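Side-chain contacts in cysteine synthase 3 (Entamoeba histolytica, PDB 6KR5), which catalyses the pyridoxal-phosphate-dependent formation of L-cysteine from O-acetyl-L-serine and sulfide: residues Pro163-Thr166 against Ala167-Tyr171; Thr196-Gly199 against Val200-Leu204. One frame throughout, in Å; residues are numbered along the deposited sequence.

In the fold
Contact 1 (163-166 with 167-171) and contact 2 (196-199 with 200-204) lie next to each other, their centres about 9 Å apart, both beside the pocket of pyridoxal-5'-phosphate. Contact 2 runs along most of helix 195-207 and binds the phosphate through T196 in its first turn; contact 1 is the junction of helices 163-167 and 169-179, the second of which packs on helix 195-207. H169 is the main bridge: its NE2 packs 3.2 Å from T196 OG1, its CB lies 3.9 Å from V200 CG2, and its side chain is about 4 Å from the cofactor. A second touch brings T166 CG2 to 3.5 Å from G199 CA, a close approach helped by the lack of a side chain on that glycine.

Contact 1 of 2, residues Pro163-Thr166 against Ala167-Tyr171; sequences PDNT and AAHVY
The imidazole of H169 and the amide of N165 meet through one water, which lies in the plane of the H169 ring at its edge. This water donates to N165 OD1 and is hydrogen-bonded to H169 NE2, 2.8 Å from each atom. T166 O is also at the ring edge, near its plane, whereas N165 O approaches obliquely, 3.6 Å from H169 CD2. With CG beside its own backbone N, the first torsion of H169 (chi1 -67°) sets the ring beside the carbonyl ends of N165 and T166. At its other nitrogen, ND1 is hydrogen-bonded to T172 OG1, so partners at both nitrogens limit rotation of the ring. Histidine suits this place because one flat group can serve a water and a hydroxyl at once. The N165 side chain holds its end of the bridge with ND2, which is hydrogen-bonded to T193 OG1 and Q159 O.

Between these side chains the backbone passes from helix 163-167 to helix 169-179 beside the cofactor pocket, with D164, N165 and A167 touching helix 58-72, H169 and V170 helix 195-207. A167 N bonds to P163 O; A168 N bonds mainly to N165 O, only weakly to D164 O, and H169 N to T166 O at 3.0 Å. Buried A168 brings its CB to 3.3 Å from N165 O; a methyl adds little bulk at the junction. D164 faces elsewhere, forming a salt bridge with R74.

Contact 2 of 2, residues Thr196-Gly199 against Val200-Leu204; sequences TVIG and VGENL. With PLP (pyridoxal-5'-phosphate), chain D.
From CB outward, T196 divides its side chain between the cofactor and the next turn of its helix. CB lies 3.2 Å from O3P of the pyridoxal-5'-phosphate. OG1, beside the backbone N (chi1 -61°), donates to that same O3P at 2.7 Å. T196 N donates to it as well, so backbone and hydroxyl of one residue grip a single phosphate oxygen. CG2 points along the helix and rests 3.9 Å from V200 CG2, the two side chains lying side by side. Threonine suits the place because it has a hydroxyl for the anion and a methyl for the hydrophobic neighbour.

T196 belongs to the first turn of helix 195-207, the helix of a beta-alpha-beta unit between strands 186-190 and 212-218. Its N-terminal end faces the phosphate, where the helix dipole probably adds to the attraction; G192 N, T193 OG1, A194 N, S280 OG and N88 ND2 also bond the cofactor.

Further along, G199 O accepts two bonds from N203, from opposite faces of its carbonyl plane: one from the backbone N, the other from ND2 at 2.8 Å. Asparagine is short enough to fold its amide back onto this oxygen. On another side of the helix, the I198 and E202 side chains cross obliquely, with I198 CG2 3.8 Å from E202 CD. The aliphatic part of E202 covers I198 O, CG at 3.2 Å, while its OE2 forms a salt bridge with K247. At G201, which has no side chain, the backbone N bonds to V197 O of the preceding turn.

Contact 1 of 2, residues Pro163-Thr166 against Ala167-Tyr171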
ATOM      1  N   PRO B 163       1.275   5.976  26.147  1.00 20.10           N
ATOM      2  CA  PRO B 163       1.378   4.518  26.288  1.00 20.37           C
ATOM      3  C   PRO B 163       0.464   3.753  25.352  1.00 20.73           C
ATOM      4  O   PRO B 163       0.681   2.552  25.149  1.00 20.64           O
ATOM      5  CB  PRO B 163       1.007   4.280  27.762  1.00 22.65           C
ATOM      6  CG  PRO B 163       0.204   5.472  28.144  1.00 24.59           C
ATOM      7  CD  PRO B 163       0.812   6.616  27.391  1.00 21.48           C
ATOM      8  N   ASP B 164      -0.563   4.403  24.787  1.00 18.39           N
ATOM      9  CA  ASP B 164      -1.428   3.726  23.828  1.00 20.03           C
ATOM     10  C   ASP B 164      -0.756   3.571  22.472  1.00 18.48           C
ATOM     11  O   ASP B 164      -1.208   2.767  21.655  1.00 21.98           O
ATOM     12  CB  ASP B 164      -2.754   4.473  23.697  1.00 19.48           C
ATOM     13  CG  ASP B 164      -3.498   4.553  25.021  1.00 22.23           C
ATOM     14  OD1 ASP B 164      -3.358   3.613  25.833  1.00 24.51           O
ATOM     15  OD2 ASP B 164      -4.200   5.557  25.249  1.00 23.58           O
ATOM     16  N   ASN B 165       0.324   4.318  22.232  1.00 19.07           N
ATOM     17  CA  ASN B 165       1.212   4.028  21.105  1.00 17.11           C
ATOM     18  C   ASN B 165       1.896   2.681  21.315  1.00 19.91           C
ATOM     19  O   ASN B 165       1.701   1.738  20.537  1.00 21.45           O
ATOM     20  CB  ASN B 165       2.213   5.189  20.964  1.00 19.09           C
ATOM     21  CG  ASN B 165       3.318   4.937  19.935  1.00 19.38           C
ATOM     22  OD1 ASN B 165       3.536   3.820  19.473  1.00 18.98           O
ATOM     23  ND2 ASN B 165       4.033   6.009  19.586  1.00 17.83           N
ATOM     24  N   THR B 166       2.678   2.567  22.394  1.00 18.92           N
ATOM     25  CA  THR B 166       3.366   1.323  22.724  1.00 18.99           C
ATOM     26  C   THR B 166       2.415   0.132  22.753  1.00 19.57           C
ATOM     27  O   THR B 166       2.736  -0.945  22.233  1.00 20.97           O
ATOM     28  CB  THR B 166       4.049   1.511  24.078  1.00 18.55           C
ATOM     29  OG1 THR B 166       4.751   2.752  24.048  1.00 21.90           O
ATOM     30  CG2 THR B 166       5.020   0.377  24.376  1.00 18.55           C
ATOM     31  N   ALA B 167       1.236   0.316  23.348  1.00 19.47           N
ATOM     32  CA  ALA B 167       0.288  -0.780  23.532  1.00 20.59           C
ATOM     33  C   ALA B 167      -0.250  -1.332  22.213  1.00 20.92           C
ATOM     34  O   ALA B 167      -0.694  -2.484  22.170  1.00 20.63           O
ATOM     35  CB  ALA B 167      -0.870  -0.313  24.416  1.00 21.66           C
ATOM     36  N   ALA B 168      -0.242  -0.534  21.138  1.00 20.10           N
ATOM     37  CA  ALA B 168      -0.672  -1.056  19.838  1.00 20.67           C
ATOM     38  C   ALA B 168       0.134  -2.275  19.432  1.00 21.71           C
ATOM     39  O   ALA B 168      -0.347  -3.128  18.663  1.00 20.14           O
ATOM     40  CB  ALA B 168      -0.543   0.021  18.767  1.00 20.59           C
ATOM     41  N   HIS B 169       1.353  -2.383  19.937  1.00 19.79           N
ATOM     42  CA  HIS B 169       2.273  -3.399  19.465  1.00 18.61           C
ATOM     43  C   HIS B 169       2.149  -4.707  20.230  1.00 23.19           C
ATOM     44  O   HIS B 169       2.939  -5.631  19.992  1.00 21.89           O
ATOM     45  CB  HIS B 169       3.678  -2.829  19.516  1.00 20.38           C
ATOM     46  CG  HIS B 169       3.862  -1.721  18.536  1.00 19.82           C
ATOM     47  ND1 HIS B 169       3.845  -1.941  17.175  1.00 20.46           N
ATOM     48  CD2 HIS B 169       3.994  -0.386  18.705  1.00 23.15           C
ATOM     49  CE1 HIS B 169       4.004  -0.789  16.548  1.00 19.73           C
ATOM     50  NE2 HIS B 169       4.098   0.170  17.453  1.00 18.06           N
ATOM     51  N   VAL B 170       1.157  -4.815  21.118  1.00 21.77           N
ATOM     52  CA  VAL B 170       0.753  -6.142  21.573  1.00 24.66           C
ATOM     53  C   VAL B 170       0.399  -6.998  20.365  1.00 24.09           C
ATOM     54  O   VAL B 170       0.784  -8.169  20.273  1.00 23.17           O
ATOM     55  CB  VAL B 170      -0.415  -6.041  22.569  1.00 27.41           C
ATOM     56  CG1 VAL B 170      -0.911  -7.431  22.951  1.00 31.61           C
ATOM     57  CG2 VAL B 170       0.017  -5.278  23.805  1.00 30.94           C
ATOM     58  N   TYR B 171      -0.280  -6.398  19.387  1.00 21.88           N
ATOM     59  CA  TYR B 171      -0.647  -7.126  18.180  1.00 22.50           C
ATOM     60  C   TYR B 171       0.574  -7.410  17.311  1.00 22.06           C
ATOM     61  O   TYR B 171       0.774  -8.541  16.860  1.00 22.16           O
ATOM     62  CB  TYR B 171      -1.700  -6.336  17.404  1.00 22.09           C
ATOM     63  CG  TYR B 171      -3.054  -6.285  18.077  1.00 26.50           C
ATOM     64  CD1 TYR B 171      -3.363  -5.290  19.007  1.00 24.92           C
ATOM     65  CD2 TYR B 171      -4.034  -7.224  17.765  1.00 30.83           C
ATOM     66  CE1 TYR B 171      -4.607  -5.246  19.615  1.00 28.72           C
ATOM     67  CE2 TYR B 171      -5.278  -7.187  18.369  1.00 33.40           C
ATOM     68  CZ  TYR B 171      -5.558  -6.197  19.289  1.00 38.32           C
ATOM     69  OH  TYR B 171      -6.801  -6.165  19.880  1.00 46.47           O
TER
HETATM   70  O   HOH W   1       4.828   2.853  17.168  1.00 19.85           O

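Contact 2 of 2, residues Thr196-Gly199 against Val200-Leu204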
ATOM      1  N   THR B 196       7.452   1.010  18.761  1.00 18.55           N
ATOM      2  CA  THR B 196       7.648  -0.330  18.206  1.00 16.96           C
ATOM      3  C   THR B 196       8.716  -1.090  18.973  1.00 19.89           C
ATOM      4  O   THR B 196       8.487  -2.225  19.409  1.00 20.02           O
ATOM      5  CB  THR B 196       8.019  -0.266  16.728  1.00 18.05           C
ATOM      6  OG1 THR B 196       6.960   0.364  15.997  1.00 20.13           O
ATOM      7  CG2 THR B 196       8.203  -1.666  16.185  1.00 19.75           C
ATOM      8  N   VAL B 197       9.896  -0.487  19.144  1.00 19.62           N
ATOM      9  CA  VAL B 197      10.998  -1.239  19.738  1.00 18.78           C
ATOM     10  C   VAL B 197      10.661  -1.617  21.178  1.00 19.92           C
ATOM     11  O   VAL B 197      10.913  -2.752  21.606  1.00 19.66           O
ATOM     12  CB  VAL B 197      12.325  -0.459  19.616  1.00 18.76           C
ATOM     13  CG1 VAL B 197      12.378   0.772  20.513  1.00 19.97           C
ATOM     14  CG2 VAL B 197      13.524  -1.382  19.906  1.00 18.78           C
ATOM     15  N   ILE B 198      10.028  -0.707  21.921  1.00 21.04           N
ATOM     16  CA  ILE B 198       9.698  -0.990  23.314  1.00 20.15           C
ATOM     17  C   ILE B 198       8.486  -1.909  23.401  1.00 23.08           C
ATOM     18  O   ILE B 198       8.474  -2.863  24.183  1.00 21.13           O
ATOM     19  CB  ILE B 198       9.470   0.314  24.101  1.00 21.91           C
ATOM     20  CG1 ILE B 198      10.732   1.191  24.100  1.00 21.63           C
ATOM     21  CG2 ILE B 198       9.003   0.008  25.536  1.00 22.71           C
ATOM     22  CD1 ILE B 198      12.022   0.435  24.423  1.00 20.06           C
ATOM     23  N   GLY B 199       7.448  -1.636  22.606  1.00 19.09           N
ATOM     24  CA  GLY B 199       6.254  -2.465  22.658  1.00 21.63           C
ATOM     25  C   GLY B 199       6.501  -3.882  22.173  1.00 21.24           C
ATOM     26  O   GLY B 199       6.101  -4.854  22.823  1.00 22.55           O
ATOM     27  N   VAL B 200       7.137  -4.024  21.009  1.00 19.61           N
ATOM     28  CA  VAL B 200       7.429  -5.368  20.523  1.00 20.94           C
ATOM     29  C   VAL B 200       8.454  -6.039  21.424  1.00 22.34           C
ATOM     30  O   VAL B 200       8.323  -7.222  21.760  1.00 22.73           O
ATOM     31  CB  VAL B 200       7.902  -5.334  19.058  1.00 20.71           C
ATOM     32  CG1 VAL B 200       8.304  -6.738  18.595  1.00 23.37           C
ATOM     33  CG2 VAL B 200       6.813  -4.784  18.168  1.00 19.97           C
ATOM     34  N   GLY B 201       9.484  -5.296  21.838  1.00 20.86           N
ATOM     35  CA  GLY B 201      10.515  -5.885  22.675  1.00 20.49           C
ATOM     36  C   GLY B 201       9.968  -6.379  24.001  1.00 22.55           C
ATOM     37  O   GLY B 201      10.242  -7.509  24.417  1.00 23.48           O
ATOM     38  N   GLU B 202       9.160  -5.552  24.671  1.00 23.06           N
ATOM     39  CA  GLU B 202       8.605  -5.968  25.959  1.00 26.68           C
ATOM     40  C   GLU B 202       7.696  -7.178  25.803  1.00 28.13           C
ATOM     41  O   GLU B 202       7.736  -8.105  26.623  1.00 26.45           O
ATOM     42  CB  GLU B 202       7.847  -4.813  26.612  1.00 26.01           C
ATOM     43  CG  GLU B 202       8.746  -3.745  27.219  1.00 27.47           C
ATOM     44  CD  GLU B 202       7.974  -2.676  27.966  1.00 29.61           C
ATOM     45  OE1 GLU B 202       6.830  -2.367  27.564  1.00 29.36           O
ATOM     46  OE2 GLU B 202       8.519  -2.132  28.953  1.00 30.73           O
ATOM     47  N   ASN B 203       6.870  -7.193  24.754  1.00 24.89           N
ATOM     48  CA  ASN B 203       5.889  -8.262  24.631  1.00 24.61           C
ATOM     49  C   ASN B 203       6.515  -9.558  24.134  1.00 27.95           C
ATOM     50  O   ASN B 203       6.051 -10.641  24.507  1.00 30.62           O
ATOM     51  CB  ASN B 203       4.746  -7.826  23.718  1.00 25.36           C
ATOM     52  CG  ASN B 203       3.762  -6.924  24.422  1.00 31.79           C
ATOM     53  OD1 ASN B 203       3.051  -7.356  25.330  1.00 35.70           O
ATOM     54  ND2 ASN B 203       3.713  -5.664  24.011  1.00 34.49           N
ATOM     55  N   LEU B 204       7.562  -9.484  23.309  1.00 24.29           N
ATOM     56  CA  LEU B 204       8.274 -10.708  22.960  1.00 21.84           C
ATOM     57  C   LEU B 204       9.045 -11.245  24.160  1.00 25.82           C
ATOM     58  O   LEU B 204       9.078 -12.459  24.388  1.00 26.07           O
ATOM     59  CB  LEU B 204       9.211 -10.469  21.779  1.00 23.29           C
ATOM     60  CG  LEU B 204       8.526 -10.309  20.418  1.00 23.77           C
ATOM     61  CD1 LEU B 204       9.562 -10.079  19.326  1.00 21.18           C
ATOM     62  CD2 LEU B 204       7.674 -11.533  20.112  1.00 23.99           C
TER
HETATM   63  N1  PLP D 401       9.822   4.671  10.126  1.00 18.00           N
HETATM   64  C2  PLP D 401       8.654   5.275   9.747  1.00 18.83           C
HETATM   65  C2A PLP D 401       8.434   5.546   8.291  1.00 19.55           C
HETATM   66  C3  PLP D 401       7.712   5.615  10.701  1.00 19.99           C
HETATM   67  O3  PLP D 401       6.555   6.222  10.300  1.00 21.62           O
HETATM   68  C4  PLP D 401       7.949   5.338  12.041  1.00 17.41           C
HETATM   69  C4A PLP D 401       7.002   5.784  13.095  1.00 25.85           C
HETATM   70  O4A PLP D 401       5.986   6.421  12.788  1.00 25.38           O
HETATM   71  C5  PLP D 401       9.141   4.717  12.413  1.00 18.77           C
HETATM   72  C6  PLP D 401      10.066   4.396  11.447  1.00 19.71           C
HETATM   73  C5A PLP D 401       9.488   4.428  13.857  1.00 19.70           C
HETATM   74  O4P PLP D 401       8.546   3.654  14.545  1.00 17.81           O
HETATM   75  P   PLP D 401       8.332   3.999  16.095  1.00 18.62           P
HETATM   76  O1P PLP D 401       9.698   4.032  16.756  1.00 18.11           O
HETATM   77  O2P PLP D 401       7.685   5.353  16.168  1.00 19.28           O
HETATM   78  O3P PLP D 401       7.467   2.926  16.652  1.00 17.87           O